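Local coordinates for glycerate dehydrogenase related protein (Thermoplasma acidophilum, PDB 3GVX) that probably reduces 2-oxoacids such as glyoxylate or hydroxypyruvate with a nicotinamide cofactor, at residues G126-G131 / V177-P182. Residues are numbered along the deposited sequence; the frame is centred on the assembly and turned at random.
Sequences GILGYG and VLIAIP
Leu128 and Ile179 project from the same face of two neighbouring parallel strands and lie side by side, with Leu128 CD2 resting 4.0 Å from Ile179 CG2. Because CG of Leu128 stands anti to the backbone N (chi1 -170°), its branched end runs alongside strand 176-179. Roughly at right angles to this contact, Ile181 CD1 comes within 4.3 Å of Leu128 CG; branched aliphatic side chains, which suit a buried sheet face, meet here through methyl and methine groups. Ile127 and Leu178 occupy the opposite face, where Ile127 CG2 meets Leu178 CD2 only loosely at 4.3 Å; both also pack against helix 132-143, Ile127 on Ala138 and Leu178 on Val137.

The backbones are joined by three hydrogen bonds: Leu178 N to Gly126 O (2.7 Å), Leu128 N to Leu178 O, and Ala180 N to Leu128 O, the last the most bent at 154°. Beyond the strands the chains stay close. With phi +95°, Gly129 adopts a backbone conformation natural to glycine, and its bare CA lets the other chain pass close, Ile181 CG1 lying 3.9 Å from Gly129 CA. A water accepts from Gly131 N at 2.7 Å and lies 2.9 Å from Ala180 O, to which it can donate; Gly131 occupies the N-cap position of helix 132-143. Adjacent central strands of a parallel sheet, one leading through Gly129 and Gly131 into a helix, are characteristic of the Rossmann fold, and the turn is consistent with its dinucleotide-binding GxGxxG motif.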
loop_
_atom_site.group_PDB
_atom_site.type_symbol
_atom_site.label_atom_id
_atom_site.label_comp_id
_atom_site.label_asym_id
_atom_site.label_seq_id
_atom_site.Cartn_x
_atom_site.Cartn_y
_atom_site.Cartn_z
ATOM N N GLY B 126 -14.888 -0.002 -2.907
ATOM C CA GLY B 126 -16.008 0.885 -2.664
ATOM C C GLY B 126 -15.727 1.760 -1.456
ATOM O O GLY B 126 -15.380 1.261 -0.384
ATOM N N ILE B 127 -15.850 3.074 -1.631
ATOM C CA ILE B 127 -15.610 4.000 -0.532
ATOM C C ILE B 127 -16.894 4.677 -0.099
ATOM O O ILE B 127 -17.622 5.268 -0.896
ATOM C CB ILE B 127 -14.588 5.100 -0.881
ATOM C CG1 ILE B 127 -13.259 4.463 -1.281
ATOM C CG2 ILE B 127 -14.387 6.016 0.323
ATOM C CD1 ILE B 127 -12.302 5.421 -1.932
ATOM N N LEU B 128 -17.154 4.576 1.189
ATOM C CA LEU B 128 -18.336 5.156 1.774
ATOM C C LEU B 128 -17.917 6.474 2.413
ATOM O O LEU B 128 -17.239 6.494 3.442
ATOM C CB LEU B 128 -18.891 4.198 2.817
ATOM C CG LEU B 128 -20.274 4.516 3.375
ATOM C CD1 LEU B 128 -21.315 4.494 2.252
ATOM C CD2 LEU B 128 -20.603 3.494 4.465
ATOM N N GLY B 129 -18.315 7.578 1.793
ATOM C CA GLY B 129 -17.933 8.878 2.305
ATOM C C GLY B 129 -16.691 9.297 1.556
ATOM O O GLY B 129 -15.648 8.644 1.651
ATOM N N TYR B 130 -16.782 10.382 0.802
ATOM C CA TYR B 130 -15.629 10.803 0.041
ATOM C C TYR B 130 -14.981 12.084 0.493
ATOM O O TYR B 130 -14.983 13.103 -0.213
ATOM C CB TYR B 130 -15.960 10.910 -1.435
ATOM C CG TYR B 130 -14.731 10.677 -2.270
ATOM C CD1 TYR B 130 -14.023 9.483 -2.170
ATOM C CD2 TYR B 130 -14.261 11.647 -3.146
ATOM C CE1 TYR B 130 -12.873 9.260 -2.925
ATOM C CE2 TYR B 130 -13.111 11.437 -3.907
ATOM C CZ TYR B 130 -12.426 10.240 -3.793
ATOM O OH TYR B 130 -11.313 10.037 -4.557
ATOM N N GLY B 131 -14.397 12.026 1.677
ATOM C CA GLY B 131 -13.726 13.186 2.210
ATOM C C GLY B 131 -12.200 13.092 2.112
ATOM O O GLY B 131 -11.668 12.427 1.217
ATOM N N VAL B 177 -14.803 -2.679 0.818
ATOM C CA VAL B 177 -15.535 -1.490 1.164
ATOM C C VAL B 177 -14.862 -0.811 2.318
ATOM O O VAL B 177 -14.583 -1.420 3.353
ATOM C CB VAL B 177 -16.981 -1.781 1.566
ATOM C CG1 VAL B 177 -17.557 -0.557 2.300
ATOM C CG2 VAL B 177 -17.807 -2.135 0.330
ATOM N N LEU B 178 -14.584 0.466 2.125
ATOM C CA LEU B 178 -13.968 1.237 3.167
ATOM C C LEU B 178 -14.972 2.237 3.727
ATOM O O LEU B 178 -15.620 2.972 2.986
ATOM C CB LEU B 178 -12.755 1.994 2.651
ATOM C CG LEU B 178 -12.192 2.773 3.836
ATOM C CD1 LEU B 178 -10.926 2.090 4.367
ATOM C CD2 LEU B 178 -11.964 4.217 3.408
ATOM N N ILE B 179 -15.095 2.265 5.043
ATOM C CA ILE B 179 -16.012 3.200 5.647
ATOM C C ILE B 179 -15.227 4.370 6.193
ATOM O O ILE B 179 -14.412 4.226 7.090
ATOM C CB ILE B 179 -16.826 2.563 6.766
ATOM C CG1 ILE B 179 -17.559 1.339 6.211
ATOM C CG2 ILE B 179 -17.801 3.597 7.333
ATOM C CD1 ILE B 179 -18.052 0.395 7.258
ATOM N N ALA B 180 -15.463 5.527 5.599
ATOM C CA ALA B 180 -14.802 6.745 6.007
ATOM C C ALA B 180 -15.830 7.874 5.908
ATOM O O ALA B 180 -15.637 8.852 5.200
ATOM C CB ALA B 180 -13.645 6.999 5.102
ATOM N N ILE B 181 -16.935 7.711 6.626
ATOM C CA ILE B 181 -18.007 8.685 6.595
ATOM C C ILE B 181 -18.270 9.214 8.004
ATOM O O ILE B 181 -18.157 8.483 8.982
ATOM C CB ILE B 181 -19.286 8.038 6.005
ATOM C CG1 ILE B 181 -20.232 9.114 5.466
ATOM C CG2 ILE B 181 -19.947 7.153 7.060
ATOM C CD1 ILE B 181 -21.246 8.587 4.485
ATOM N N PRO B 182 -18.601 10.505 8.124
ATOM C CA PRO B 182 -18.877 11.105 9.431
ATOM C C PRO B 182 -20.120 10.510 10.095
ATOM O O PRO B 182 -21.085 10.130 9.430
ATOM C CB PRO B 182 -19.051 12.585 9.101
ATOM C CG PRO B 182 -18.187 12.754 7.893
ATOM C CD PRO B 182 -18.540 11.544 7.086
HETATM O O HOH W 1 -13.673 10.426 3.727
#